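Local coordinates for dermonecrotic toxin (Pasteurella multocida, PDB 2EBF), which acts as a potent mitogen and bone-resorbing toxin linked to severe atrophic rhinitis in pigs, its C-terminal region carrying a thiol-protease-like catalytic triad, at residues R322-L332 against Y474-I484. Residues are numbered along the deposited sequence; the frame is centred on the assembly and turned at random.
Sequences RLSLMENTMLL and YKSLYYKGNII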
ATOM      1  N   ARG A 322       5.499  -3.147   4.748  1.00 28.61           N
ATOM      2  CA  ARG A 322       4.312  -3.988   4.577  1.00 28.55           C
ATOM      3  C   ARG A 322       3.072  -3.134   4.320  1.00 27.75           C
ATOM      4  O   ARG A 322       2.252  -3.463   3.470  1.00 27.64           O
ATOM      5  CB  ARG A 322       4.074  -4.883   5.790  1.00 29.17           C
ATOM      6  CG  ARG A 322       5.223  -5.825   6.098  1.00 31.32           C
ATOM      7  CD  ARG A 322       4.911  -7.266   5.845  1.00 37.27           C
ATOM      8  NE  ARG A 322       4.396  -7.935   7.029  1.00 39.36           N
ATOM      9  CZ  ARG A 322       4.969  -8.953   7.674  1.00 37.22           C
ATOM     10  NH1 ARG A 322       6.132  -9.477   7.294  1.00 39.00           N
ATOM     11  NH2 ARG A 322       4.355  -9.447   8.735  1.00 35.32           N
ATOM     12  N   LEU A 323       2.933  -2.035   5.047  1.00 26.86           N
ATOM     13  CA  LEU A 323       1.778  -1.165   4.817  1.00 26.05           C
ATOM     14  C   LEU A 323       1.807  -0.533   3.433  1.00 26.40           C
ATOM     15  O   LEU A 323       0.786  -0.467   2.753  1.00 25.90           O
ATOM     16  CB  LEU A 323       1.669  -0.097   5.905  1.00 25.86           C
ATOM     17  CG  LEU A 323       1.240  -0.675   7.252  1.00 24.21           C
ATOM     18  CD1 LEU A 323       1.656   0.264   8.351  1.00 23.75           C
ATOM     19  CD2 LEU A 323      -0.292  -0.935   7.253  1.00 23.62           C
ATOM     20  N   SER A 324       2.982  -0.071   3.015  1.00 26.81           N
ATOM     21  CA  SER A 324       3.137   0.494   1.683  1.00 27.49           C
ATOM     22  C   SER A 324       2.884  -0.539   0.594  1.00 26.54           C
ATOM     23  O   SER A 324       2.311  -0.210  -0.429  1.00 27.39           O
ATOM     24  CB  SER A 324       4.547   1.071   1.491  1.00 28.17           C
ATOM     25  OG  SER A 324       4.790   2.112   2.430  1.00 33.63           O
ATOM     26  N   LEU A 325       3.341  -1.771   0.786  1.00 25.92           N
ATOM     27  CA  LEU A 325       3.135  -2.802  -0.238  1.00 25.83           C
ATOM     28  C   LEU A 325       1.676  -3.218  -0.338  1.00 26.10           C
ATOM     29  O   LEU A 325       1.156  -3.393  -1.441  1.00 26.21           O
ATOM     30  CB  LEU A 325       4.033  -4.024  -0.004  1.00 26.06           C
ATOM     31  CG  LEU A 325       5.535  -3.775  -0.208  1.00 27.23           C
ATOM     32  CD1 LEU A 325       6.348  -4.998   0.210  1.00 27.40           C
ATOM     33  CD2 LEU A 325       5.855  -3.390  -1.651  1.00 28.28           C
ATOM     34  N   MET A 326       1.029  -3.368   0.816  1.00 24.89           N
ATOM     35  CA  MET A 326      -0.408  -3.686   0.878  1.00 25.65           C
ATOM     36  C   MET A 326      -1.258  -2.639   0.173  1.00 25.53           C
ATOM     37  O   MET A 326      -2.187  -2.968  -0.567  1.00 25.41           O
ATOM     38  CB  MET A 326      -0.853  -3.838   2.331  1.00 25.28           C
ATOM     39  CG  MET A 326      -2.287  -4.373   2.502  1.00 27.02           C
ATOM     40  SD  MET A 326      -2.497  -5.976   1.695  1.00 28.51           S
ATOM     41  CE  MET A 326      -4.052  -6.480   2.452  1.00 26.04           C
ATOM     42  N   GLU A 327      -0.970  -1.371   0.440  1.00 25.21           N
ATOM     43  CA  GLU A 327      -1.648  -0.280  -0.230  1.00 26.05           C
ATOM     44  C   GLU A 327      -1.525  -0.406  -1.756  1.00 26.57           C
ATOM     45  O   GLU A 327      -2.504  -0.218  -2.463  1.00 26.40           O
ATOM     46  CB  GLU A 327      -1.083   1.056   0.258  1.00 26.69           C
ATOM     47  CG  GLU A 327      -1.780   2.269  -0.303  1.00 28.08           C
ATOM     48  CD  GLU A 327      -1.157   3.558   0.183  1.00 31.08           C
ATOM     49  OE1 GLU A 327       0.084   3.676   0.150  1.00 31.35           O
ATOM     50  OE2 GLU A 327      -1.916   4.452   0.590  1.00 33.05           O
ATOM     51  N   ASN A 328      -0.322  -0.715  -2.251  1.00 27.27           N
ATOM     52  CA  ASN A 328      -0.089  -0.974  -3.681  1.00 27.54           C
ATOM     53  C   ASN A 328      -0.937  -2.120  -4.224  1.00 27.43           C
ATOM     54  O   ASN A 328      -1.562  -2.015  -5.284  1.00 27.41           O
ATOM     55  CB  ASN A 328       1.389  -1.291  -3.931  1.00 28.58           C
ATOM     56  CG  ASN A 328       2.294  -0.096  -3.735  1.00 30.24           C
ATOM     57  OD1 ASN A 328       3.530  -0.218  -3.825  1.00 35.82           O
ATOM     58  ND2 ASN A 328       1.703   1.068  -3.473  1.00 31.61           N
ATOM     59  N   THR A 329      -0.945  -3.223  -3.488  1.00 26.89           N
ATOM     60  CA  THR A 329      -1.760  -4.374  -3.841  1.00 27.45           C
ATOM     61  C   THR A 329      -3.241  -4.009  -3.907  1.00 27.50           C
ATOM     62  O   THR A 329      -3.919  -4.316  -4.884  1.00 26.30           O
ATOM     63  CB  THR A 329      -1.473  -5.536  -2.882  1.00 27.08           C
ATOM     64  OG1 THR A 329      -0.171  -6.040  -3.191  1.00 27.01           O
ATOM     65  CG2 THR A 329      -2.511  -6.649  -3.005  1.00 27.07           C
ATOM     66  N   MET A 330      -3.730  -3.306  -2.891  1.00 28.06           N
ATOM     67  CA  MET A 330      -5.138  -2.910  -2.866  1.00 28.87           C
ATOM     68  C   MET A 330      -5.470  -2.013  -4.057  1.00 29.52           C
ATOM     69  O   MET A 330      -6.468  -2.215  -4.751  1.00 29.68           O
ATOM     70  CB  MET A 330      -5.453  -2.191  -1.554  1.00 28.50           C
ATOM     71  CG  MET A 330      -5.410  -3.111  -0.357  1.00 28.64           C
ATOM     72  SD  MET A 330      -5.448  -2.270   1.231  1.00 29.64           S
ATOM     73  CE  MET A 330      -6.946  -1.297   1.083  1.00 29.00           C
ATOM     74  N   LEU A 331      -4.597  -1.046  -4.316  1.00 30.21           N
ATOM     75  CA  LEU A 331      -4.766  -0.135  -5.448  1.00 32.09           C
ATOM     76  C   LEU A 331      -4.825  -0.893  -6.772  1.00 32.68           C
ATOM     77  O   LEU A 331      -5.617  -0.560  -7.656  1.00 33.01           O
ATOM     78  CB  LEU A 331      -3.616   0.877  -5.487  1.00 31.45           C
ATOM     79  CG  LEU A 331      -3.639   1.910  -6.615  1.00 33.27           C
ATOM     80  CD1 LEU A 331      -4.869   2.811  -6.448  1.00 34.23           C
ATOM     81  CD2 LEU A 331      -2.359   2.726  -6.615  1.00 33.32           C
ATOM     82  N   LEU A 332      -3.975  -1.910  -6.903  1.00 33.50           N
ATOM     83  CA  LEU A 332      -3.923  -2.717  -8.115  1.00 34.24           C
ATOM     84  C   LEU A 332      -5.243  -3.438  -8.391  1.00 33.90           C
ATOM     85  O   LEU A 332      -5.534  -3.743  -9.541  1.00 33.73           O
ATOM     86  CB  LEU A 332      -2.769  -3.723  -8.030  1.00 34.69           C
ATOM     87  CG  LEU A 332      -2.463  -4.686  -9.182  1.00 36.12           C
ATOM     88  CD1 LEU A 332      -1.530  -4.061 -10.225  1.00 39.42           C
ATOM     89  CD2 LEU A 332      -1.833  -5.938  -8.595  1.00 37.44           C
ATOM     90  N   TYR A 474      -6.202 -11.233   4.702  1.00 31.22           N
ATOM     91  CA  TYR A 474      -5.355 -10.055   4.515  1.00 30.30           C
ATOM     92  C   TYR A 474      -3.894 -10.453   4.329  1.00 29.45           C
ATOM     93  O   TYR A 474      -3.214  -9.896   3.476  1.00 29.44           O
ATOM     94  CB  TYR A 474      -5.545  -9.028   5.649  1.00 30.23           C
ATOM     95  CG  TYR A 474      -6.971  -8.544   5.701  1.00 29.86           C
ATOM     96  CD1 TYR A 474      -7.416  -7.533   4.844  1.00 30.44           C
ATOM     97  CD2 TYR A 474      -7.905  -9.149   6.547  1.00 29.82           C
ATOM     98  CE1 TYR A 474      -8.748  -7.103   4.863  1.00 29.01           C
ATOM     99  CE2 TYR A 474      -9.239  -8.723   6.570  1.00 29.55           C
ATOM    100  CZ  TYR A 474      -9.646  -7.706   5.723  1.00 30.28           C
ATOM    101  OH  TYR A 474     -10.961  -7.293   5.722  1.00 30.54           O
ATOM    102  N   LYS A 475      -3.430 -11.432   5.104  1.00 29.14           N
ATOM    103  CA  LYS A 475      -2.074 -11.966   4.924  1.00 29.15           C
ATOM    104  C   LYS A 475      -1.971 -12.624   3.542  1.00 28.95           C
ATOM    105  O   LYS A 475      -0.988 -12.438   2.814  1.00 28.95           O
ATOM    106  CB  LYS A 475      -1.734 -12.966   6.037  1.00 29.51           C
ATOM    107  CG  LYS A 475      -0.385 -13.687   5.860  1.00 29.40           C
ATOM    108  CD  LYS A 475      -0.244 -14.827   6.836  1.00 31.07           C
ATOM    109  CE  LYS A 475       0.774 -15.843   6.371  1.00 32.05           C
ATOM    110  NZ  LYS A 475       2.171 -15.340   6.508  1.00 33.00           N
ATOM    111  N   SER A 476      -3.000 -13.386   3.180  1.00 28.76           N
ATOM    112  CA  SER A 476      -3.053 -14.040   1.864  1.00 28.29           C
ATOM    113  C   SER A 476      -3.014 -13.019   0.716  1.00 27.96           C
ATOM    114  O   SER A 476      -2.298 -13.213  -0.270  1.00 27.91           O
ATOM    115  CB  SER A 476      -4.301 -14.920   1.750  1.00 28.57           C
ATOM    116  OG  SER A 476      -4.265 -15.988   2.683  1.00 28.89           O
ATOM    117  N   LEU A 477      -3.777 -11.938   0.857  1.00 27.64           N
ATOM    118  CA  LEU A 477      -3.822 -10.865  -0.146  1.00 27.35           C
ATOM    119  C   LEU A 477      -2.469 -10.152  -0.275  1.00 27.31           C
ATOM    120  O   LEU A 477      -2.022  -9.866  -1.393  1.00 26.73           O
ATOM    121  CB  LEU A 477      -4.917  -9.849   0.214  1.00 27.53           C
ATOM    122  CG  LEU A 477      -5.061  -8.595  -0.649  1.00 26.50           C
ATOM    123  CD1 LEU A 477      -5.330  -8.979  -2.078  1.00 28.41           C
ATOM    124  CD2 LEU A 477      -6.175  -7.701  -0.136  1.00 28.83           C
ATOM    125  N   TYR A 478      -1.850  -9.847   0.868  1.00 26.87           N
ATOM    126  CA  TYR A 478      -0.545  -9.208   0.908  1.00 27.45           C
ATOM    127  C   TYR A 478       0.467 -10.039   0.133  1.00 27.44           C
ATOM    128  O   TYR A 478       1.177  -9.522  -0.724  1.00 28.09           O
ATOM    129  CB  TYR A 478      -0.050  -8.993   2.360  1.00 27.62           C
ATOM    130  CG  TYR A 478       1.387  -8.478   2.412  1.00 29.02           C
ATOM    131  CD1 TYR A 478       2.472  -9.362   2.482  1.00 28.41           C
ATOM    132  CD2 TYR A 478       1.656  -7.112   2.359  1.00 28.38           C
ATOM    133  CE1 TYR A 478       3.790  -8.884   2.507  1.00 28.75           C
ATOM    134  CE2 TYR A 478       2.955  -6.633   2.390  1.00 28.71           C
ATOM    135  CZ  TYR A 478       4.014  -7.518   2.463  1.00 29.40           C
ATOM    136  OH  TYR A 478       5.308  -7.030   2.491  1.00 31.71           O
ATOM    137  N   TYR A 479       0.522 -11.328   0.451  1.00 27.40           N
ATOM    138  CA  TYR A 479       1.477 -12.245  -0.165  1.00 27.70           C
ATOM    139  C   TYR A 479       1.215 -12.401  -1.670  1.00 27.36           C
ATOM    140  O   TYR A 479       2.132 -12.301  -2.481  1.00 26.67           O
ATOM    141  CB  TYR A 479       1.432 -13.590   0.569  1.00 28.65           C
ATOM    142  CG  TYR A 479       2.286 -14.660  -0.050  1.00 29.28           C
ATOM    143  CD1 TYR A 479       3.673 -14.598   0.023  1.00 30.43           C
ATOM    144  CD2 TYR A 479       1.703 -15.738  -0.713  1.00 30.66           C
ATOM    145  CE1 TYR A 479       4.462 -15.584  -0.550  1.00 30.58           C
ATOM    146  CE2 TYR A 479       2.485 -16.732  -1.292  1.00 29.90           C
ATOM    147  CZ  TYR A 479       3.864 -16.642  -1.206  1.00 30.86           C
ATOM    148  OH  TYR A 479       4.645 -17.626  -1.777  1.00 32.87           O
ATOM    149  N   LYS A 480      -0.047 -12.618  -2.033  1.00 26.89           N
ATOM    150  CA  LYS A 480      -0.420 -12.771  -3.438  1.00 26.87           C
ATOM    151  C   LYS A 480      -0.122 -11.504  -4.238  1.00 26.54           C
ATOM    152  O   LYS A 480       0.350 -11.574  -5.376  1.00 26.39           O
ATOM    153  CB  LYS A 480      -1.900 -13.117  -3.555  1.00 26.77           C
ATOM    154  CG  LYS A 480      -2.385 -13.269  -4.993  1.00 26.55           C
ATOM    155  CD  LYS A 480      -3.863 -13.583  -4.999  1.00 25.70           C
ATOM    156  CE  LYS A 480      -4.342 -13.945  -6.386  1.00 27.23           C
ATOM    157  NZ  LYS A 480      -5.831 -14.089  -6.412  1.00 29.25           N
ATOM    158  N   GLY A 481      -0.407 -10.351  -3.637  1.00 26.22           N
ATOM    159  CA  GLY A 481      -0.221  -9.070  -4.304  1.00 26.05           C
ATOM    160  C   GLY A 481       1.211  -8.832  -4.720  1.00 25.87           C
ATOM    161  O   GLY A 481       1.463  -8.341  -5.818  1.00 26.18           O
ATOM    162  N   ASN A 482       2.154  -9.177  -3.848  1.00 26.03           N
ATOM    163  CA  ASN A 482       3.575  -8.996  -4.165  1.00 26.60           C
ATOM    164  C   ASN A 482       4.062  -9.901  -5.304  1.00 26.91           C
ATOM    165  O   ASN A 482       4.944  -9.526  -6.090  1.00 26.88           O
ATOM    166  CB  ASN A 482       4.430  -9.209  -2.917  1.00 26.72           C
ATOM    167  CG  ASN A 482       4.238  -8.110  -1.870  1.00 28.78           C
ATOM    168  OD1 ASN A 482       4.488  -8.334  -0.681  1.00 30.51           O
ATOM    169  ND2 ASN A 482       3.805  -6.927  -2.304  1.00 27.45           N
ATOM    170  N   ILE A 483       3.490 -11.094  -5.391  1.00 27.23           N
ATOM    171  CA  ILE A 483       3.833 -12.030  -6.462  1.00 27.13           C
ATOM    172  C   ILE A 483       3.269 -11.547  -7.800  1.00 27.46           C
ATOM    173  O   ILE A 483       3.958 -11.532  -8.807  1.00 26.82           O
ATOM    174  CB  ILE A 483       3.346 -13.454  -6.118  1.00 27.59           C
ATOM    175  CG1 ILE A 483       4.123 -13.958  -4.899  1.00 28.13           C
ATOM    176  CG2 ILE A 483       3.516 -14.407  -7.325  1.00 28.10           C
ATOM    177  CD1 ILE A 483       3.749 -15.335  -4.432  1.00 28.57           C
ATOM    178  N   ILE A 484       2.005 -11.152  -7.799  1.00 27.38           N
ATOM    179  CA  ILE A 484       1.368 -10.606  -8.991  1.00 28.18           C
ATOM    180  C   ILE A 484       2.104  -9.363  -9.514  1.00 28.64           C
ATOM    181  O   ILE A 484       2.353  -9.241 -10.721  1.00 29.33           O
ATOM    182  CB  ILE A 484      -0.138 -10.365  -8.725  1.00 28.07           C
ATOM    183  CG1 ILE A 484      -0.862 -11.716  -8.848  1.00 28.49           C
ATOM    184  CG2 ILE A 484      -0.708  -9.320  -9.679  1.00 29.02           C
ATOM    185  CD1 ILE A 484      -2.302 -11.707  -8.430  1.00 31.09           C
TER
HETATM  186  O   HOH W   1       1.221  -6.748  -1.100  1.00 25.25           O
HETATM  187  O   HOH W   2       1.446  -4.953  -5.396  1.00 35.30           O
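Thr329 sets its hydroxyl against the backbone of Gly481, OG1 lying 3.2 Å from CA; with only a bare CA on the glycine side facing that hydroxyl, the CA atoms of Thr329 and Gly481 come to 5.0 Å where the helices cross at 77°. With chi1 at -72°, OG1 stays beside its own backbone N while CG2, anti to that N, reaches Leu477 CD1. Water 1 lies 2.6 Å from Thr329 OG1 and donates to Tyr478 O at 2.8 Å, so solvent bridges the two helices. They belong to the C2 region: helix 473-490 follows edge strand 456-461 of the largely parallel six-stranded sheet, and helix 312-333 crosses helix 473-490. Tyr478 sends its ring obliquely across helix 322-332, with Arg322 O and Met326 N near the ring plane at its edge; its OH, bonded to Asp464, meets Leu325 CD1 at 3.2 Å. Asn482 OD1 sits above one face, offset toward the rim. On the opposite side Arg322 CD touches Tyr478 CZ at 3.5 Å, its guanidinium held high over that face by salt bridges to Asp464 and Asp181, at most a weak cation-pi attraction. Met326, bent at chi2, lays SD beside Tyr478 CB and carries CE to Leu477 CD2 (3.6 Å), while Phe177 of helix 171-180 also touches this methionine.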